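PDB 1O70: fasciclin I from Drosophila melanogaster, which acts as a neural cell adhesion molecule built from repeated FAS1 domains, of which this chain holds the third and fourth. Local coordinates for residues D151-L154 against G155-Y158; K240-M244 against K245-K249; V270-A274 against G275-I279; D84-N87 against V88-R92. All coordinates share one frame; numbering follows the deposited sequence.

Interaction 1: D151-L154 against G155-Y158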
loop_
_atom_site.group_PDB
_atom_site.type_symbol
_atom_site.label_atom_id
_atom_site.label_comp_id
_atom_site.label_asym_id
_atom_site.label_seq_id
_atom_site.Cartn_x
_atom_site.Cartn_y
_atom_site.Cartn_z
ATOM N N ASP A 151 5.331 -4.739 -15.003
ATOM C CA ASP A 151 4.297 -5.617 -15.522
ATOM C C ASP A 151 2.885 -5.392 -15.016
ATOM O O ASP A 151 1.983 -6.156 -15.352
ATOM C CB ASP A 151 4.690 -7.076 -15.290
ATOM C CG ASP A 151 4.926 -7.393 -13.829
ATOM O OD1 ASP A 151 4.670 -6.527 -12.956
ATOM O OD2 ASP A 151 5.367 -8.528 -13.564
ATOM N N HIS A 152 2.688 -4.366 -14.199
ATOM C CA HIS A 152 1.351 -4.050 -13.710
ATOM C C HIS A 152 1.246 -2.561 -13.648
ATOM O O HIS A 152 2.255 -1.873 -13.522
ATOM C CB HIS A 152 1.085 -4.609 -12.313
ATOM C CG HIS A 152 0.810 -6.076 -12.297
ATOM N ND1 HIS A 152 1.798 -7.016 -12.094
ATOM C CD2 HIS A 152 -0.338 -6.770 -12.484
ATOM C CE1 HIS A 152 1.271 -8.226 -12.153
ATOM N NE2 HIS A 152 -0.024 -8.105 -12.388
ATOM N N VAL A 153 0.021 -2.069 -13.745
ATOM C CA VAL A 153 -0.225 -0.646 -13.686
ATOM C C VAL A 153 -0.480 -0.278 -12.230
ATOM O O VAL A 153 -1.421 -0.777 -11.604
ATOM C CB VAL A 153 -1.444 -0.274 -14.537
ATOM C CG1 VAL A 153 -1.601 1.226 -14.577
ATOM C CG2 VAL A 153 -1.295 -0.846 -15.948
ATOM N N LEU A 154 0.366 0.589 -11.685
ATOM C CA LEU A 154 0.208 1.003 -10.299
ATOM C C LEU A 154 -1.123 1.740 -10.139
ATOM O O LEU A 154 -1.685 2.249 -11.114
ATOM C CB LEU A 154 1.372 1.907 -9.874
ATOM C CG LEU A 154 2.781 1.315 -9.985
ATOM C CD1 LEU A 154 3.813 2.342 -9.538
ATOM C CD2 LEU A 154 2.883 0.054 -9.146
ATOM N N GLY A 155 -1.629 1.783 -8.910
ATOM C CA GLY A 155 -2.880 2.468 -8.649
ATOM C C GLY A 155 -4.137 1.757 -9.107
ATOM O O GLY A 155 -5.223 2.324 -9.031
ATOM N N VAL A 156 -3.998 0.527 -9.593
ATOM C CA VAL A 156 -5.146 -0.270 -10.047
ATOM C C VAL A 156 -4.991 -1.676 -9.455
ATOM O O VAL A 156 -4.445 -2.578 -10.090
ATOM C CB VAL A 156 -5.196 -0.363 -11.585
ATOM C CG1 VAL A 156 -6.378 -1.227 -12.013
ATOM C CG2 VAL A 156 -5.314 1.026 -12.194
ATOM N N PRO A 157 -5.488 -1.877 -8.224
ATOM C CA PRO A 157 -5.394 -3.164 -7.531
ATOM C C PRO A 157 -5.877 -4.352 -8.335
ATOM O O PRO A 157 -6.893 -4.283 -9.023
ATOM C CB PRO A 157 -6.244 -2.949 -6.282
ATOM C CG PRO A 157 -6.174 -1.465 -6.060
ATOM C CD PRO A 157 -6.324 -0.934 -7.460
ATOM N N TYR A 158 -5.137 -5.450 -8.245
ATOM C CA TYR A 158 -5.526 -6.668 -8.933
ATOM C C TYR A 158 -5.607 -7.784 -7.897
ATOM O O TYR A 158 -5.513 -8.967 -8.223
ATOM C CB TYR A 158 -4.528 -7.022 -10.050
ATOM C CG TYR A 158 -3.102 -7.285 -9.611
ATOM C CD1 TYR A 158 -2.692 -8.564 -9.219
ATOM C CD2 TYR A 158 -2.157 -6.250 -9.590
ATOM C CE1 TYR A 158 -1.376 -8.807 -8.821
ATOM C CE2 TYR A 158 -0.839 -6.481 -9.189
ATOM C CZ TYR A 158 -0.457 -7.762 -8.809
ATOM O OH TYR A 158 0.839 -8.004 -8.405
HETATM O O HOH W 1 -2.626 -3.487 -11.825
#
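One water joins Val-153 to Val-156 across the turn. It donates to Val-153 O at 3.0 Å and to Val-156 O at 2.7 Å. The backbone from Val-153 to Val-156 is a type II beta turn. Val-153 O lies 3.5 Å from Val-156 N, and no direct hydrogen bond closes the turn. Gly-155 takes the third position with a positive phi of 75°, a value that suits glycine. Val-153 CG1 and Val-156 CG2 are only loosely in contact, 4.4 Å apart.

The larger contact is between two rings. His-152 and Tyr-158 form an offset stack, with centroids 4.0 Å apart and planes 11° from parallel. His-152 CD2 sits over the rim of the phenol at Tyr-158 CE2, 3.3 Å away. His-152 NE2 lies 3.6 Å from Tyr-158 CZ. Tyr-158 CG stands between its own backbone N and carbonyl carbon (chi1 61°), which turns the ring back onto the imidazole.

Each ring is also held by a polar bond. His-152 ND1 donates to Asp-151 OD1 at 3.0 Å, reaching the oxygen from above the carboxylate plane. Asp-151 OD1 accepts a second bond, from Thr-134 N. Tyr-158 OH is hydrogen-bonded to the backbone O of Asn-132, a glycosylated residue.

The stretch leads from strand 145-150 toward helix 161-167. The rings of His-152 and Tyr-158 lie against Val-131 of strand 131-141. Val-153 and Val-156 meet Ile-76 of helix 70-79, and Leu-154 touches both Met-79 of that helix and Leu-51 of strand 48-53.

Interaction 2: K240-M244 against K245-K249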
loop_
_atom_site.group_PDB
_atom_site.type_symbol
_atom_site.label_atom_id
_atom_site.label_comp_id
_atom_site.label_asym_id
_atom_site.label_seq_id
_atom_site.Cartn_x
_atom_site.Cartn_y
_atom_site.Cartn_z
ATOM N N LYS A 240 -18.787 0.670 2.312
ATOM C CA LYS A 240 -17.747 1.469 1.676
ATOM C C LYS A 240 -16.384 1.323 2.360
ATOM O O LYS A 240 -16.280 0.770 3.455
ATOM C CB LYS A 240 -18.152 2.944 1.653
ATOM C CG LYS A 240 -18.263 3.592 3.008
ATOM C CD LYS A 240 -18.649 5.049 2.868
ATOM C CE LYS A 240 -18.757 5.709 4.233
ATOM N NZ LYS A 240 -19.173 7.139 4.130
ATOM N N GLU A 241 -15.339 1.806 1.698
ATOM C CA GLU A 241 -13.998 1.745 2.256
ATOM C C GLU A 241 -13.566 3.129 2.673
ATOM O O GLU A 241 -13.950 4.129 2.061
ATOM C CB GLU A 241 -13.012 1.172 1.241
ATOM C CG GLU A 241 -13.122 1.739 -0.158
ATOM C CD GLU A 241 -12.270 0.972 -1.138
ATOM O OE1 GLU A 241 -11.049 1.239 -1.195
ATOM O OE2 GLU A 241 -12.813 0.081 -1.835
ATOM N N TYR A 242 -12.761 3.195 3.720
ATOM C CA TYR A 242 -12.318 4.483 4.202
ATOM C C TYR A 242 -10.871 4.770 3.856
ATOM O O TYR A 242 -9.981 3.986 4.191
ATOM C CB TYR A 242 -12.531 4.553 5.712
ATOM C CG TYR A 242 -13.973 4.330 6.107
ATOM C CD1 TYR A 242 -14.529 3.050 6.121
ATOM C CD2 TYR A 242 -14.798 5.412 6.426
ATOM C CE1 TYR A 242 -15.871 2.856 6.442
ATOM C CE2 TYR A 242 -16.138 5.228 6.747
ATOM C CZ TYR A 242 -16.668 3.949 6.753
ATOM O OH TYR A 242 -17.994 3.771 7.067
ATOM N N THR A 243 -10.630 5.872 3.156
ATOM C CA THR A 243 -9.259 6.220 2.838
ATOM C C THR A 243 -8.766 6.980 4.054
ATOM O O THR A 243 -9.562 7.503 4.842
ATOM C CB THR A 243 -9.124 7.130 1.592
ATOM O OG1 THR A 243 -9.721 8.409 1.851
ATOM C CG2 THR A 243 -9.791 6.488 0.393
ATOM N N MET A 244 -7.455 7.029 4.216
ATOM C CA MET A 244 -6.895 7.714 5.356
ATOM C C MET A 244 -7.389 9.167 5.323
ATOM O O MET A 244 -7.612 9.776 6.368
ATOM C CB MET A 244 -5.367 7.614 5.316
ATOM C CG MET A 244 -4.687 7.686 6.661
ATOM S SD MET A 244 -5.361 6.623 7.933
ATOM C CE MET A 244 -4.545 5.113 7.650
ATOM N N LYS A 245 -7.602 9.702 4.123
ATOM C CA LYS A 245 -8.080 11.076 3.970
ATOM C C LYS A 245 -9.528 11.191 4.432
ATOM O O LYS A 245 -9.982 12.276 4.794
ATOM C CB LYS A 245 -7.967 11.518 2.511
ATOM C CG LYS A 245 -7.769 13.006 2.323
ATOM C CD LYS A 245 -7.526 13.331 0.865
ATOM C CE LYS A 245 -7.311 14.825 0.659
ATOM N NZ LYS A 245 -7.237 15.190 -0.790
ATOM N N ASP A 246 -10.258 10.078 4.414
ATOM C CA ASP A 246 -11.645 10.094 4.872
ATOM C C ASP A 246 -11.648 10.158 6.392
ATOM O O ASP A 246 -12.345 10.974 6.984
ATOM C CB ASP A 246 -12.412 8.836 4.442
ATOM C CG ASP A 246 -12.643 8.760 2.943
ATOM O OD1 ASP A 246 -12.667 9.818 2.271
ATOM O OD2 ASP A 246 -12.831 7.633 2.437
ATOM N N LEU A 247 -10.855 9.294 7.016
ATOM C CA LEU A 247 -10.782 9.247 8.468
ATOM C C LEU A 247 -10.393 10.609 9.037
ATOM O O LEU A 247 -10.886 11.015 10.088
ATOM C CB LEU A 247 -9.772 8.184 8.905
ATOM C CG LEU A 247 -9.998 6.813 8.263
ATOM C CD1 LEU A 247 -8.913 5.855 8.713
ATOM C CD2 LEU A 247 -11.378 6.281 8.638
ATOM N N VAL A 248 -9.511 11.313 8.332
ATOM C CA VAL A 248 -9.065 12.633 8.766
ATOM C C VAL A 248 -10.236 13.615 8.732
ATOM O O VAL A 248 -10.489 14.326 9.706
ATOM C CB VAL A 248 -7.922 13.171 7.864
ATOM C CG1 VAL A 248 -7.603 14.614 8.220
ATOM C CG2 VAL A 248 -6.685 12.313 8.036
ATOM N N LYS A 249 -10.954 13.639 7.612
ATOM C CA LYS A 249 -12.098 14.530 7.452
ATOM C C LYS A 249 -13.185 14.228 8.483
ATOM O O LYS A 249 -13.781 15.145 9.047
ATOM C CB LYS A 249 -12.672 14.402 6.041
ATOM C CG LYS A 249 -13.870 15.286 5.766
ATOM C CD LYS A 249 -14.376 15.072 4.347
ATOM C CE LYS A 249 -15.558 15.980 4.035
ATOM N NZ LYS A 249 -16.123 15.722 2.679
#
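The first torsions of Thr-243 and Asp-246 turn the two side chains onto each other's backbone N. Thr-243 OG1 lies between its backbone N and carbonyl carbon (chi1 66°), which places the hydroxyl near Asp-246 N. Asp-246 CG is anti to its own carbonyl carbon (chi1 -68°), and its carboxylate folds back over Thr-243.

Two bonds of unequal strength result. Thr-243 N donates to Asp-246 OD2 at 2.9 Å in an almost straight bond (175°), coming from above the carboxylate plane. In return, Asp-246 N makes a weak bond to Thr-243 OG1 at 3.1 Å. Asp-246 N also reaches Thr-243 O at 2.7 Å. That carbonyl is gripped twice, because Leu-247 N donates to Thr-243 O at 3.1 Å. Val-248 N to Met-244 O carries the helix on.

Leu-247 sends one methyl to each of two residues. Leu-247 CD2 touches Tyr-242 CB at 3.6 Å, with the two side chains crossing at about a right angle. Leu-247 CD1 meets Met-244 SD at 3.7 Å. The bend at chi2 brings the Met-244 sulfur there; chi3 only sets the direction of CE.

The lead-in is tied to the sheet. Tyr-242 N bonds to Thr-195 OG1, and Tyr-242 O bonds to His-301 NE2. Met-244 N, at the first turn, is taken by Asp-292 OD1.

Together these features mark the start of helix 244-253 in the fourth FAS1 domain. Thr-243 is the N-cap, and Thr-243 with Asp-246 makes a capping box. The contact of Tyr-242 with Leu-247, from just before the cap to the helix's fourth residue, is a hydrophobic staple.

Interaction 3: V270-A274 against G275-I279; sequences VEEEA and GRYVI
Glu-273 and Arg-276 cross beside the turn, their carboxylate and guanidinium planes 64° apart. Arg-276 NH2 donates to Glu-273 OE1 at 2.7 Å, a salt bridge. NH2 meets the oxygen nearly end-on to the C-O bond. The other carboxylate oxygen, Glu-273 OE2, forms a salt bridge with Lys-285 NZ. Arg-276 CG lies between its backbone N and carbonyl carbon (chi1 87°), and from there the chain runs extended toward the glutamate. Val-278 lies on this same face, and Val-278 CG2 is 3.5 Å from Glu-273 CD.

The other face carries Val-270, Glu-272, Tyr-277 and Ile-279. Glu-272 and Tyr-277 lie side by side and point the same way. Glu-272 CG is 4.1 Å from Tyr-277 CE2, with the carboxylate plane 85° from the ring. Val-270 touches Tyr-277 with CG1 and Ile-279 with CG2.

Backbone bonds pair Glu-271 with Val-278 and Glu-273 with Arg-276. Val-278 N to Glu-271 O and Glu-273 N to Arg-276 O are both 2.8 Å. Ala-274 and Gly-275 form the corners of a type I' turn, both with positive phi. This is a tight two-residue beta hairpin, joining strands 265-273 and 276-281 of the fourth FAS1 domain.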
loop_
_atom_site.group_PDB
_atom_site.type_symbol
_atom_site.label_atom_id
_atom_site.label_comp_id
_atom_site.label_asym_id
_atom_site.label_seq_id
_atom_site.Cartn_x
_atom_site.Cartn_y
_atom_site.Cartn_z
ATOM N N VAL A 270 -7.898 10.199 13.643
ATOM C CA VAL A 270 -6.775 10.281 12.713
ATOM C C VAL A 270 -6.339 11.723 12.466
ATOM O O VAL A 270 -7.182 12.597 12.284
ATOM C CB VAL A 270 -7.138 9.644 11.351
ATOM C CG1 VAL A 270 -5.920 9.644 10.435
ATOM C CG2 VAL A 270 -7.665 8.231 11.552
ATOM N N GLU A 271 -5.029 11.968 12.445
ATOM C CA GLU A 271 -4.514 13.320 12.222
ATOM C C GLU A 271 -3.355 13.358 11.228
ATOM O O GLU A 271 -2.732 12.335 10.955
ATOM C CB GLU A 271 -4.038 13.930 13.544
ATOM C CG GLU A 271 -5.040 13.822 14.680
ATOM C CD GLU A 271 -4.475 14.298 16.010
ATOM O OE1 GLU A 271 -3.236 14.211 16.207
ATOM O OE2 GLU A 271 -5.273 14.737 16.870
ATOM N N GLU A 272 -3.084 14.540 10.680
ATOM C CA GLU A 272 -1.972 14.718 9.755
ATOM C C GLU A 272 -0.798 15.196 10.595
ATOM O O GLU A 272 -0.966 16.021 11.499
ATOM C CB GLU A 272 -2.377 15.637 8.601
ATOM C CG GLU A 272 -3.546 15.121 7.778
ATOM C CD GLU A 272 -3.918 16.057 6.644
ATOM O OE1 GLU A 272 -3.261 17.110 6.504
ATOM O OE2 GLU A 272 -4.867 15.738 5.898
ATOM N N GLU A 273 0.386 14.674 10.306
ATOM C CA GLU A 273 1.576 15.052 11.044
ATOM C C GLU A 273 2.807 14.942 10.167
ATOM O O GLU A 273 3.282 13.845 9.885
ATOM C CB GLU A 273 1.736 14.154 12.268
ATOM C CG GLU A 273 1.555 14.873 13.581
ATOM C CD GLU A 273 1.442 13.925 14.755
ATOM O OE1 GLU A 273 2.332 13.054 14.901
ATOM O OE2 GLU A 273 0.465 14.060 15.529
ATOM N N ALA A 274 3.321 16.081 9.728
ATOM C CA ALA A 274 4.514 16.091 8.890
ATOM C C ALA A 274 4.394 15.138 7.701
ATOM O O ALA A 274 5.285 14.320 7.467
ATOM C CB ALA A 274 5.736 15.722 9.729
ATOM N N GLY A 275 3.291 15.234 6.963
ATOM C CA GLY A 275 3.109 14.389 5.794
ATOM C C GLY A 275 2.538 13.002 6.027
ATOM O O GLY A 275 1.900 12.427 5.138
ATOM N N ARG A 276 2.766 12.457 7.215
ATOM C CA ARG A 276 2.266 11.127 7.545
ATOM C C ARG A 276 0.915 11.250 8.254
ATOM O O ARG A 276 0.526 12.334 8.695
ATOM C CB ARG A 276 3.248 10.408 8.474
ATOM C CG ARG A 276 3.006 10.726 9.929
ATOM C CD ARG A 276 4.178 10.386 10.823
ATOM N NE ARG A 276 3.939 10.915 12.167
ATOM C CZ ARG A 276 4.894 11.163 13.058
ATOM N NH1 ARG A 276 6.167 10.928 12.749
ATOM N NH2 ARG A 276 4.573 11.648 14.254
ATOM N N TYR A 277 0.199 10.134 8.345
ATOM C CA TYR A 277 -1.087 10.096 9.039
ATOM C C TYR A 277 -0.850 9.393 10.367
ATOM O O TYR A 277 -0.028 8.483 10.436
ATOM C CB TYR A 277 -2.135 9.319 8.234
ATOM C CG TYR A 277 -2.576 9.998 6.965
ATOM C CD1 TYR A 277 -1.912 9.775 5.760
ATOM C CD2 TYR A 277 -3.656 10.873 6.968
ATOM C CE1 TYR A 277 -2.319 10.413 4.587
ATOM C CE2 TYR A 277 -4.067 11.514 5.806
ATOM C CZ TYR A 277 -3.399 11.285 4.621
ATOM O OH TYR A 277 -3.798 11.937 3.473
ATOM N N VAL A 278 -1.555 9.809 11.417
ATOM C CA VAL A 278 -1.387 9.186 12.730
ATOM C C VAL A 278 -2.728 8.714 13.289
ATOM O O VAL A 278 -3.762 9.368 13.116
ATOM C CB VAL A 278 -0.769 10.157 13.771
ATOM C CG1 VAL A 278 -0.212 9.372 14.942
ATOM C CG2 VAL A 278 0.311 10.990 13.133
ATOM N N ILE A 279 -2.696 7.575 13.967
ATOM C CA ILE A 279 -3.888 7.001 14.565
ATOM C C ILE A 279 -3.830 7.075 16.081
ATOM O O ILE A 279 -2.866 6.627 16.714
ATOM C CB ILE A 279 -4.072 5.521 14.149
ATOM C CG1 ILE A 279 -4.521 5.452 12.686
ATOM C CG2 ILE A 279 -5.071 4.841 15.070
ATOM C CD1 ILE A 279 -4.666 4.058 12.150
#

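Interaction 4: D84-N87 against V88-R92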
loop_
_atom_site.group_PDB
_atom_site.type_symbol
_atom_site.label_atom_id
_atom_site.label_comp_id
_atom_site.label_asym_id
_atom_site.label_seq_id
_atom_site.Cartn_x
_atom_site.Cartn_y
_atom_site.Cartn_z
ATOM N N ASP A 84 12.548 12.329 -9.208
ATOM C CA ASP A 84 13.954 12.079 -8.900
ATOM C C ASP A 84 14.636 11.224 -9.980
ATOM O O ASP A 84 13.970 10.644 -10.835
ATOM C CB ASP A 84 14.039 11.409 -7.518
ATOM C CG ASP A 84 15.456 11.016 -7.125
ATOM O OD1 ASP A 84 16.417 11.742 -7.464
ATOM O OD2 ASP A 84 15.600 9.982 -6.442
ATOM N N ARG A 85 15.963 11.177 -9.952
ATOM C CA ARG A 85 16.726 10.391 -10.912
ATOM C C ARG A 85 17.039 9.057 -10.236
ATOM O O ARG A 85 17.945 8.978 -9.409
ATOM C CB ARG A 85 18.024 11.112 -11.249
ATOM C CG ARG A 85 18.934 10.326 -12.173
ATOM C CD ARG A 85 20.352 10.876 -12.119
ATOM N NE ARG A 85 20.358 12.285 -12.475
ATOM C CZ ARG A 85 20.130 12.728 -13.705
ATOM N NH1 ARG A 85 19.887 11.860 -14.681
ATOM N NH2 ARG A 85 20.134 14.035 -13.960
ATOM N N LEU A 86 16.297 8.009 -10.586
ATOM C CA LEU A 86 16.499 6.714 -9.953
ATOM C C LEU A 86 16.744 5.513 -10.849
ATOM O O LEU A 86 15.841 5.066 -11.558
ATOM C CB LEU A 86 15.303 6.375 -9.061
ATOM C CG LEU A 86 15.102 7.109 -7.742
ATOM C CD1 LEU A 86 13.876 6.537 -7.024
ATOM C CD2 LEU A 86 16.340 6.942 -6.877
ATOM N N ASN A 87 17.959 4.974 -10.795
ATOM C CA ASN A 87 18.286 3.776 -11.562
ATOM C C ASN A 87 18.479 2.645 -10.558
ATOM O O ASN A 87 18.540 2.888 -9.351
ATOM C CB ASN A 87 19.561 3.983 -12.386
ATOM C CG ASN A 87 20.766 4.350 -11.530
ATOM O OD1 ASN A 87 21.870 4.502 -12.033
ATOM N ND2 ASN A 87 20.552 4.500 -10.232
ATOM N N VAL A 88 18.588 1.417 -11.051
ATOM C CA VAL A 88 18.768 0.270 -10.169
ATOM C C VAL A 88 19.795 0.495 -9.061
ATOM O O VAL A 88 19.502 0.244 -7.892
ATOM C CB VAL A 88 19.176 -0.980 -10.952
ATOM C CG1 VAL A 88 19.432 -2.125 -9.999
ATOM C CG2 VAL A 88 18.078 -1.346 -11.935
ATOM N N ASP A 89 20.987 0.971 -9.417
ATOM C CA ASP A 89 22.019 1.196 -8.418
ATOM C C ASP A 89 21.571 2.129 -7.307
ATOM O O ASP A 89 21.748 1.824 -6.128
ATOM C CB ASP A 89 23.302 1.756 -9.057
ATOM C CG ASP A 89 24.014 0.740 -9.933
ATOM O OD1 ASP A 89 23.909 -0.481 -9.647
ATOM O OD2 ASP A 89 24.700 1.164 -10.900
ATOM N N LYS A 90 20.999 3.270 -7.682
ATOM C CA LYS A 90 20.546 4.243 -6.696
ATOM C C LYS A 90 19.451 3.638 -5.798
ATOM O O LYS A 90 19.430 3.883 -4.593
ATOM C CB LYS A 90 20.033 5.509 -7.398
ATOM C CG LYS A 90 19.700 6.665 -6.457
ATOM C CD LYS A 90 20.945 7.207 -5.777
ATOM C CE LYS A 90 20.611 8.192 -4.662
ATOM N NZ LYS A 90 21.866 8.670 -3.989
ATOM N N ILE A 91 18.563 2.839 -6.385
ATOM C CA ILE A 91 17.497 2.205 -5.629
ATOM C C ILE A 91 18.105 1.252 -4.599
ATOM O O ILE A 91 17.705 1.257 -3.432
ATOM C CB ILE A 91 16.525 1.433 -6.565
ATOM C CG1 ILE A 91 15.867 2.403 -7.544
ATOM C CG2 ILE A 91 15.430 0.753 -5.753
ATOM C CD1 ILE A 91 15.031 1.732 -8.599
ATOM N N ARG A 92 19.070 0.439 -5.025
ATOM C CA ARG A 92 19.739 -0.490 -4.109
ATOM C C ARG A 92 20.300 0.263 -2.915
ATOM O O ARG A 92 20.067 -0.106 -1.767
ATOM C CB ARG A 92 20.911 -1.200 -4.790
ATOM C CG ARG A 92 20.582 -2.534 -5.407
ATOM C CD ARG A 92 21.707 -3.537 -5.136
ATOM N NE ARG A 92 21.498 -4.788 -5.863
ATOM C CZ ARG A 92 21.623 -4.905 -7.179
ATOM N NH1 ARG A 92 21.966 -3.849 -7.906
ATOM N NH2 ARG A 92 21.386 -6.068 -7.767
#
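Val-88 opens the helix directly after Asn-87, the N-cap residue. Its backbone N is taken by Asp-139 OD2 of strand 131-141, and its side chain turns away from residues 84-87 toward Ala-138. Val-88 O accepts from Arg-92 N at 2.9 Å, one turn on.

Asp-89 comes next and lies loosely beside Asn-87.

Lys-90 makes the main side-chain contact. Lys-90 CG rests against Leu-86 CD2 at 3.4 Å, the two chains crossing at a slant. CG is anti to the backbone N (chi1 -173°), and a bend at chi2 (67°) then carries the rest of the chain away from Leu-86. Lys-90 CG also lies 4.1 Å from Arg-85 O. Lys-90 CB packs near the end of the Asn-87 side chain, which crosses it at about a right angle.

Ile-91 supplies the backbone link. Ile-91 N donates to Asn-87 O at 3.0 Å, close to straight (163°) and nearly along the C=O axis. Ile-91 CG1 lies 3.3 Å from the same Asn-87 O. Ile-91 CG1 also lies 4.3 Å from Leu-86 CB.

Arg-92 leads onward, and its NH2 bonds to Gly-117 O.

Residues 84-87 thus lead from strand 81-82 into helix 88-94. The residues before the helix are anchored on neighbouring strands: Leu-86 N bonds to Thr-49 OG1 of strand 48-53, and Leu-86 O to His-148 NE2 of strand 145-150. From the helix, Ile-91 packs on Phe-113 of strand 110-116, and Arg-92 on Val-115.

Overall arrangement
Interactions 2 and 4 are matching helix starts in the two FAS1 domains. In each, an aspartate of the long broken strand (Asp-292 or Asp-139) takes the helix's first N-H, and a histidine of the last strand takes a carbonyl before the cap. Interaction 2 adds a capping box. Interactions 2 and 3 touch: Met-244 and Val-248 pack on Tyr-277, and Leu-247 on Val-270, an apolar layer between helix and hairpin. The hairpin's opposite face holds Glu-271, the Glu-273 to Arg-276 salt bridge and also Val-278. Interaction 1 leaves its sheet for the next domain and relies on stacked rings and water. All four are partly buried: Leu-86, Leu-154 and Val-270 lie inward, Lys-90 and the hairpin turn at the surface.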